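Local coordinates for protein type III Pentaketide Synthase (Neurospora crassa, PDB 3EUO) that probably acts as an acyltransferase of the chalcone and stilbene synthase family, a fungal type III polyketide synthase that makes pentaketides, at residues Y45-S53 / D322-S330; V76-A85 / L172-M180. All blocks are in the same frame, centred on the assembly; numbering follows the deposited sequence.

Contact 1 (Y45-S53 / D322-S330); sequences YTGIDQRSS and DRYINHGNS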
loop_
_atom_site.group_PDB
_atom_site.type_symbol
_atom_site.label_atom_id
_atom_site.label_comp_id
_atom_site.label_asym_id
_atom_site.label_seq_id
_atom_site.Cartn_x
_atom_site.Cartn_y
_atom_site.Cartn_z
ATOM N N TYR A 45 -20.446 0.243 -27.278
ATOM C CA TYR A 45 -20.251 -1.174 -27.586
ATOM C C TYR A 45 -19.984 -1.998 -26.323
ATOM O O TYR A 45 -19.803 -3.218 -26.400
ATOM C CB TYR A 45 -19.049 -1.387 -28.530
ATOM C CG TYR A 45 -19.008 -0.607 -29.820
ATOM C CD1 TYR A 45 -20.175 -0.220 -30.479
ATOM C CD2 TYR A 45 -17.780 -0.303 -30.415
ATOM C CE1 TYR A 45 -20.121 0.484 -31.688
ATOM C CE2 TYR A 45 -17.713 0.404 -31.610
ATOM C CZ TYR A 45 -18.885 0.792 -32.244
ATOM O OH TYR A 45 -18.821 1.479 -33.437
ATOM N N THR A 46 -19.934 -1.336 -25.168
ATOM C CA THR A 46 -19.473 -1.988 -23.931
ATOM C C THR A 46 -20.503 -2.896 -23.270
ATOM O O THR A 46 -20.132 -3.846 -22.571
ATOM C CB THR A 46 -19.078 -0.969 -22.854
ATOM O OG1 THR A 46 -20.220 -0.162 -22.538
ATOM C CG2 THR A 46 -17.908 -0.094 -23.308
ATOM N N GLY A 47 -21.783 -2.585 -23.457
ATOM C CA GLY A 47 -22.860 -3.274 -22.740
ATOM C C GLY A 47 -23.139 -2.685 -21.360
ATOM O O GLY A 47 -23.931 -3.245 -20.582
ATOM N N ILE A 48 -22.493 -1.560 -21.049
ATOM C CA ILE A 48 -22.732 -0.858 -19.784
ATOM C C ILE A 48 -23.862 0.129 -19.978
ATOM O O ILE A 48 -23.757 1.066 -20.773
ATOM C CB ILE A 48 -21.480 -0.103 -19.269
ATOM C CG1 ILE A 48 -20.299 -1.064 -19.086
ATOM C CG2 ILE A 48 -21.798 0.613 -17.950
ATOM C CD1 ILE A 48 -18.952 -0.377 -18.783
ATOM N N ASP A 49 -24.945 -0.089 -19.246
ATOM C CA ASP A 49 -26.098 0.789 -19.299
ATOM C C ASP A 49 -25.841 2.110 -18.557
ATOM O O ASP A 49 -26.170 3.193 -19.054
ATOM C CB ASP A 49 -27.313 0.065 -18.701
ATOM C CG ASP A 49 -28.617 0.786 -18.967
ATOM O OD1 ASP A 49 -28.856 1.186 -20.132
ATOM O OD2 ASP A 49 -29.410 0.935 -18.010
ATOM N N GLN A 50 -25.268 2.009 -17.361
ATOM C CA GLN A 50 -25.020 3.162 -16.500
ATOM C C GLN A 50 -23.764 2.962 -15.676
ATOM O O GLN A 50 -23.475 1.847 -15.252
ATOM C CB GLN A 50 -26.194 3.389 -15.549
ATOM C CG GLN A 50 -27.441 3.939 -16.219
ATOM C CD GLN A 50 -28.419 4.510 -15.227
ATOM O OE1 GLN A 50 -28.799 3.850 -14.254
ATOM N NE2 GLN A 50 -28.840 5.748 -15.464
ATOM N N ARG A 51 -23.027 4.050 -15.460
ATOM C CA ARG A 51 -21.855 4.037 -14.586
ATOM C C ARG A 51 -22.125 4.893 -13.353
ATOM O O ARG A 51 -22.649 6.001 -13.452
ATOM C CB ARG A 51 -20.610 4.556 -15.305
ATOM C CG ARG A 51 -20.098 3.696 -16.454
ATOM C CD ARG A 51 -18.906 4.366 -17.162
ATOM N NE ARG A 51 -19.250 5.694 -17.672
ATOM C CZ ARG A 51 -18.851 6.849 -17.139
ATOM N NH1 ARG A 51 -18.061 6.871 -16.061
ATOM N NH2 ARG A 51 -19.245 7.996 -17.683
ATOM N N SER A 52 -21.765 4.372 -12.190
ATOM C CA SER A 52 -21.938 5.087 -10.935
ATOM C C SER A 52 -20.867 6.165 -10.804
ATOM O O SER A 52 -19.707 5.917 -11.119
ATOM C CB SER A 52 -21.851 4.106 -9.771
ATOM O OG SER A 52 -23.014 3.280 -9.740
ATOM N N SER A 53 -21.267 7.350 -10.347
ATOM C CA SER A 53 -20.349 8.491 -10.238
ATOM C C SER A 53 -20.651 9.401 -9.056
ATOM O O SER A 53 -21.814 9.594 -8.676
ATOM C CB SER A 53 -20.369 9.309 -11.530
ATOM O OG SER A 53 -19.485 10.412 -11.468
ATOM N N ASP A 322 -24.769 -8.208 -13.475
ATOM C CA ASP A 322 -25.628 -7.231 -12.819
ATOM C C ASP A 322 -24.858 -5.967 -12.448
ATOM O O ASP A 322 -25.322 -4.854 -12.702
ATOM C CB ASP A 322 -26.268 -7.838 -11.566
ATOM C CG ASP A 322 -27.203 -6.875 -10.871
ATOM O OD1 ASP A 322 -28.398 -6.858 -11.227
ATOM O OD2 ASP A 322 -26.747 -6.140 -9.966
ATOM N N ARG A 323 -23.690 -6.153 -11.838
ATOM C CA ARG A 323 -22.811 -5.034 -11.474
ATOM C C ARG A 323 -22.317 -4.272 -12.702
ATOM O O ARG A 323 -22.402 -3.046 -12.767
ATOM C CB ARG A 323 -21.618 -5.547 -10.663
ATOM C CG ARG A 323 -21.748 -5.321 -9.171
ATOM C CD ARG A 323 -22.924 -6.067 -8.568
ATOM N NE ARG A 323 -23.368 -5.355 -7.375
ATOM C CZ ARG A 323 -24.424 -4.553 -7.319
ATOM N NH1 ARG A 323 -25.199 -4.372 -8.382
ATOM N NH2 ARG A 323 -24.715 -3.948 -6.183
ATOM N N TYR A 324 -21.831 -5.016 -13.684
ATOM C CA TYR A 324 -21.238 -4.437 -14.872
ATOM C C TYR A 324 -22.237 -3.586 -15.660
ATOM O O TYR A 324 -21.952 -2.437 -16.013
ATOM C CB TYR A 324 -20.683 -5.554 -15.750
ATOM C CG TYR A 324 -20.034 -5.075 -17.026
ATOM C CD1 TYR A 324 -18.792 -4.437 -17.010
ATOM C CD2 TYR A 324 -20.661 -5.269 -18.246
ATOM C CE1 TYR A 324 -18.196 -4.002 -18.199
ATOM C CE2 TYR A 324 -20.080 -4.832 -19.438
ATOM C CZ TYR A 324 -18.858 -4.205 -19.405
ATOM O OH TYR A 324 -18.298 -3.787 -20.582
ATOM N N ILE A 325 -23.416 -4.151 -15.915
ATOM C CA ILE A 325 -24.422 -3.457 -16.711
ATOM C C ILE A 325 -24.947 -2.209 -16.009
ATOM O O ILE A 325 -25.093 -1.159 -16.637
ATOM C CB ILE A 325 -25.593 -4.398 -17.107
ATOM C CG1 ILE A 325 -25.083 -5.496 -18.046
ATOM C CG2 ILE A 325 -26.719 -3.605 -17.785
ATOM C CD1 ILE A 325 -26.095 -6.610 -18.331
ATOM N N ASN A 326 -25.218 -2.320 -14.710
ATOM C CA ASN A 326 -25.887 -1.265 -13.982
ATOM C C ASN A 326 -24.984 -0.257 -13.276
ATOM O O ASN A 326 -25.454 0.809 -12.869
ATOM C CB ASN A 326 -26.884 -1.886 -13.000
ATOM C CG ASN A 326 -27.940 -2.702 -13.712
ATOM O OD1 ASN A 326 -27.949 -3.930 -13.637
ATOM N ND2 ASN A 326 -28.814 -2.024 -14.453
ATOM N N HIS A 327 -23.694 -0.581 -13.153
ATOM C CA HIS A 327 -22.759 0.285 -12.416
ATOM C C HIS A 327 -21.403 0.484 -13.082
ATOM O O HIS A 327 -20.667 1.408 -12.722
ATOM C CB HIS A 327 -22.549 -0.242 -10.991
ATOM C CG HIS A 327 -23.814 -0.355 -10.201
ATOM N ND1 HIS A 327 -24.361 0.707 -9.517
ATOM C CD2 HIS A 327 -24.653 -1.401 -10.009
ATOM C CE1 HIS A 327 -25.474 0.319 -8.922
ATOM N NE2 HIS A 327 -25.675 -0.956 -9.207
ATOM N N GLY A 328 -21.056 -0.379 -14.034
ATOM C CA GLY A 328 -19.756 -0.262 -14.700
ATOM C C GLY A 328 -18.651 -0.937 -13.900
ATOM O O GLY A 328 -18.918 -1.646 -12.934
ATOM N N ASN A 329 -17.409 -0.694 -14.308
ATOM C CA ASN A 329 -16.231 -1.275 -13.665
ATOM C C ASN A 329 -15.697 -0.305 -12.607
ATOM O O ASN A 329 -15.094 0.714 -12.942
ATOM C CB ASN A 329 -15.169 -1.579 -14.744
ATOM C CG ASN A 329 -13.834 -2.059 -14.178
ATOM O OD1 ASN A 329 -13.623 -2.094 -12.971
ATOM N ND2 ASN A 329 -12.913 -2.415 -15.073
ATOM N N SER A 330 -15.918 -0.630 -11.331
ATOM C CA SER A 330 -15.493 0.237 -10.225
ATOM C C SER A 330 -14.125 -0.178 -9.679
ATOM O O SER A 330 -13.849 -0.002 -8.489
ATOM C CB SER A 330 -16.541 0.241 -9.099
ATOM O OG SER A 330 -17.814 0.636 -9.583
HETATM O O HOH W 1 -27.979 1.703 -12.385
HETATM O O HOH W 2 -25.061 3.532 -11.854
#
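The carbonyl oxygen of Ile325 is gripped by two successive backbone N-H groups. Asp49 N donates to Ile325 O at 2.8 Å, with a bent N-H...O angle of 135°. Gln50 N reaches the same Ile325 O in a longer, straighter bond of 3.3 Å. Nearby, Ile48 lays CG1 over one face of the Tyr324 ring, 3.8 Å from its centroid and offset toward the rim. The Tyr324 ring reaches there because CG lies anti to the backbone N (chi1 -180°). At its edge, Tyr324 OH donates to Thr46 O at 2.7 Å, from above the carbonyl plane. Further along, His327 ND1 donates to Ser52 OG at 2.9 Å. This nearly straight bond (167°) lies in the imidazole plane and, with Tyr12 stacked on the ring, limits its rotation. Ser52 N returns a bond to His327 O at 3.2 Å. Two waters, both donating to Asn326 O, carry the link on to Gln50 OE1 and Ser52 OG. Helix 318-327 thus abuts the loop that leads into strand 51-53, which pairs with strand 15-17. Leu200 of helix 197-200 touches Thr46, Ile48 and Tyr324.

Contact 2 (V76-A85 / L172-M180); sequences VFMSDGVPLA and LALEVSTTM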
loop_
_atom_site.group_PDB
_atom_site.type_symbol
_atom_site.label_atom_id
_atom_site.label_comp_id
_atom_site.label_asym_id
_atom_site.label_seq_id
_atom_site.Cartn_x
_atom_site.Cartn_y
_atom_site.Cartn_z
ATOM N N VAL A 76 -11.346 15.902 -3.815
ATOM C CA VAL A 76 -12.663 15.307 -4.068
ATOM C C VAL A 76 -12.726 13.827 -3.652
ATOM O O VAL A 76 -13.778 13.346 -3.189
ATOM C CB VAL A 76 -13.128 15.562 -5.529
ATOM C CG1 VAL A 76 -14.308 14.669 -5.928
ATOM C CG2 VAL A 76 -13.525 17.036 -5.686
ATOM N N PHE A 77 -11.604 13.116 -3.787
ATOM C CA PHE A 77 -11.503 11.755 -3.239
ATOM C C PHE A 77 -11.837 11.783 -1.747
ATOM O O PHE A 77 -12.598 10.949 -1.248
ATOM C CB PHE A 77 -10.107 11.170 -3.469
ATOM C CG PHE A 77 -10.003 9.694 -3.156
ATOM C CD1 PHE A 77 -10.224 8.748 -4.153
ATOM C CD2 PHE A 77 -9.688 9.252 -1.866
ATOM C CE1 PHE A 77 -10.123 7.385 -3.874
ATOM C CE2 PHE A 77 -9.587 7.883 -1.575
ATOM C CZ PHE A 77 -9.800 6.954 -2.591
ATOM N N MET A 78 -11.277 12.756 -1.038
ATOM C CA MET A 78 -11.545 12.889 0.394
ATOM C C MET A 78 -12.971 13.360 0.702
ATOM O O MET A 78 -13.619 12.804 1.598
ATOM C CB MET A 78 -10.502 13.790 1.054
ATOM C CG MET A 78 -9.079 13.251 0.918
ATOM S SD MET A 78 -8.801 11.608 1.660
ATOM C CE MET A 78 -9.192 11.977 3.340
ATOM N N SER A 79 -13.473 14.345 -0.046
ATOM C CA SER A 79 -14.809 14.902 0.234
ATOM C C SER A 79 -15.955 13.996 -0.196
ATOM O O SER A 79 -16.974 13.918 0.502
ATOM C CB SER A 79 -14.999 16.296 -0.378
ATOM O OG SER A 79 -14.973 16.272 -1.796
ATOM N N ASP A 80 -15.787 13.321 -1.332
ATOM C CA ASP A 80 -16.873 12.543 -1.946
ATOM C C ASP A 80 -16.662 11.025 -1.962
ATOM O O ASP A 80 -17.624 10.272 -2.101
ATOM C CB ASP A 80 -17.154 13.056 -3.362
ATOM C CG ASP A 80 -17.818 14.418 -3.356
ATOM O OD1 ASP A 80 -18.983 14.492 -3.785
ATOM O OD2 ASP A 80 -17.189 15.399 -2.894
ATOM N N GLY A 81 -15.412 10.584 -1.826
ATOM C CA GLY A 81 -15.098 9.150 -1.811
ATOM C C GLY A 81 -15.107 8.576 -0.404
ATOM O O GLY A 81 -15.764 7.569 -0.137
ATOM N N VAL A 82 -14.390 9.225 0.508
ATOM C CA VAL A 82 -14.288 8.728 1.890
ATOM C C VAL A 82 -15.655 8.426 2.555
ATOM O O VAL A 82 -15.806 7.373 3.174
ATOM C CB VAL A 82 -13.345 9.619 2.767
ATOM C CG1 VAL A 82 -13.508 9.332 4.272
ATOM C CG2 VAL A 82 -11.899 9.417 2.333
ATOM N N PRO A 83 -16.661 9.315 2.388
ATOM C CA PRO A 83 -17.994 9.022 2.940
ATOM C C PRO A 83 -18.606 7.703 2.440
ATOM O O PRO A 83 -19.353 7.054 3.182
ATOM C CB PRO A 83 -18.834 10.216 2.460
ATOM C CG PRO A 83 -17.835 11.320 2.305
ATOM C CD PRO A 83 -16.639 10.635 1.726
ATOM N N LEU A 84 -18.306 7.324 1.195
ATOM C CA LEU A 84 -18.779 6.059 0.632
ATOM C C LEU A 84 -18.117 4.907 1.376
ATOM O O LEU A 84 -18.767 3.916 1.725
ATOM C CB LEU A 84 -18.436 5.966 -0.864
ATOM C CG LEU A 84 -18.921 7.071 -1.803
ATOM C CD1 LEU A 84 -18.340 6.885 -3.203
ATOM C CD2 LEU A 84 -20.444 7.116 -1.836
ATOM N N ALA A 85 -16.818 5.052 1.620
ATOM C CA ALA A 85 -16.039 4.033 2.321
ATOM C C ALA A 85 -16.508 3.883 3.768
ATOM O O ALA A 85 -16.575 2.770 4.301
ATOM C CB ALA A 85 -14.564 4.379 2.268
ATOM N N LEU A 172 -11.417 -3.236 2.821
ATOM C CA LEU A 172 -12.089 -2.092 2.207
ATOM C C LEU A 172 -11.488 -1.692 0.861
ATOM O O LEU A 172 -10.273 -1.606 0.726
ATOM C CB LEU A 172 -12.058 -0.891 3.174
ATOM C CG LEU A 172 -12.597 0.474 2.700
ATOM C CD1 LEU A 172 -14.110 0.438 2.513
ATOM C CD2 LEU A 172 -12.191 1.592 3.671
ATOM N N ALA A 173 -12.353 -1.438 -0.118
ATOM C CA ALA A 173 -11.922 -0.879 -1.405
ATOM C C ALA A 173 -12.715 0.375 -1.719
ATOM O O ALA A 173 -13.943 0.399 -1.578
ATOM C CB ALA A 173 -12.086 -1.897 -2.513
ATOM N N LEU A 174 -12.009 1.425 -2.120
ATOM C CA LEU A 174 -12.656 2.654 -2.556
ATOM C C LEU A 174 -11.977 3.144 -3.825
ATOM O O LEU A 174 -10.751 3.280 -3.870
ATOM C CB LEU A 174 -12.585 3.713 -1.448
ATOM C CG LEU A 174 -12.896 5.177 -1.792
ATOM C CD1 LEU A 174 -14.350 5.377 -2.241
ATOM C CD2 LEU A 174 -12.581 6.069 -0.599
ATOM N N GLU A 175 -12.778 3.419 -4.851
ATOM C CA GLU A 175 -12.244 3.959 -6.099
ATOM C C GLU A 175 -13.123 5.097 -6.580
ATOM O O GLU A 175 -14.348 4.986 -6.571
ATOM C CB GLU A 175 -12.131 2.884 -7.192
ATOM C CG GLU A 175 -11.313 1.642 -6.803
ATOM C CD GLU A 175 -9.805 1.869 -6.729
ATOM O OE1 GLU A 175 -9.318 3.013 -6.904
ATOM O OE2 GLU A 175 -9.090 0.872 -6.485
ATOM N N VAL A 176 -12.482 6.204 -6.933
ATOM C CA VAL A 176 -13.151 7.325 -7.596
ATOM C C VAL A 176 -12.397 7.565 -8.902
ATOM O O VAL A 176 -11.347 8.218 -8.921
ATOM C CB VAL A 176 -13.162 8.608 -6.729
ATOM C CG1 VAL A 176 -13.870 9.753 -7.470
ATOM C CG2 VAL A 176 -13.842 8.348 -5.377
ATOM N N SER A 177 -12.926 7.011 -9.986
ATOM C CA SER A 177 -12.268 7.071 -11.285
ATOM C C SER A 177 -12.888 8.106 -12.223
ATOM O O SER A 177 -12.217 8.600 -13.132
ATOM C CB SER A 177 -12.337 5.703 -11.955
ATOM O OG SER A 177 -13.688 5.345 -12.188
ATOM N N THR A 178 -14.167 8.420 -12.021
ATOM C CA THR A 178 -14.904 9.241 -13.002
ATOM C C THR A 178 -14.401 10.671 -13.095
ATOM O O THR A 178 -14.577 11.329 -14.125
ATOM C CB THR A 178 -16.430 9.270 -12.752
ATOM O OG1 THR A 178 -16.694 9.852 -11.472
ATOM C CG2 THR A 178 -17.025 7.868 -12.839
ATOM N N THR A 179 -13.759 11.137 -12.026
ATOM C CA THR A 179 -13.221 12.495 -11.964
ATOM C C THR A 179 -12.009 12.674 -12.881
ATOM O O THR A 179 -11.549 13.795 -13.097
ATOM C CB THR A 179 -12.840 12.874 -10.522
ATOM O OG1 THR A 179 -12.010 11.844 -9.956
ATOM C CG2 THR A 179 -14.100 13.035 -9.663
ATOM N N MET A 180 -11.495 11.567 -13.410
ATOM C CA MET A 180 -10.338 11.599 -14.300
ATOM C C MET A 180 -10.750 11.653 -15.770
ATOM O O MET A 180 -9.905 11.561 -16.666
ATOM C CB MET A 180 -9.378 10.429 -13.991
ATOM C CG MET A 180 -8.557 10.657 -12.688
ATOM S SD MET A 180 -7.535 9.255 -12.167
ATOM C CE MET A 180 -7.899 9.258 -10.420
#
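Val76 meets Thr179 first. The two lie alongside each other, pointing opposite ways, with Val76 CG1 4.1 Å from Thr179 CG2. Phe77 reaches to the strand, its CG anti to the backbone N (chi1 -170°). Phe77 CZ lies 3.5 Å from Leu174 CD2, and Phe77 CD1 lies 3.8 Å from Val176 CG2. Both methyls approach the ring obliquely. Phe77 O accepts from Gly81 N and Val82 N, in a wider pi-type turn at 77-81. Bare Gly81 lets the backbone come close to Leu174 and to Val176 just past the strand: its CA is 3.9 Å from Val176 CG2, and its O is 3.4 Å from Leu174 CD1. Leu84 adds a looser touch on Leu174. Ala85 closes the row, with CB 3.9 Å from Leu172 CD2 and equally near Leu174 CD2. The helix and strand segments run roughly antiparallel at 146°, their axes 8.4 Å apart at closest approach. Tyr119 of helix 119-127 meets Phe77 edge-to-face and also touches Leu172 and Leu174. Helix 70-96 thus packs by apolar side chains on strand 168-175 in the mixed sheet of the N-terminal half, strand order 3-2-4-5-1, in keeping with the alpha-beta-alpha-beta-alpha layering of thiolase-like folds.

How the contacts relate
Contacts 1 and 2 have centres about 17 Å apart, and contact 2 is nested inside the chain loop that contact 1 closes. They touch at Ser53 and Thr178, where Ser53 OG lies 2.8 Å from Thr178 OG1, a probable hydrogen bond. Arg51 NH1 also packs on Thr178 CG2 at 3.5 Å, while NH1 is hydrogen-bonded to Phe201 O. A second junction brings Ser330 O within 3.5 Å of Glu175 CG. Next to it, Asn329 ND2 is hydrogen-bonded to the oxidised cysteine at position 143, a 3-sulfinoalanine. The equivalent cysteine is the catalytic nucleophile in chalcone synthases. Contact 1 therefore runs from the loop 45-50, whose Gly47 and Asp49 are exposed, toward the probable active site.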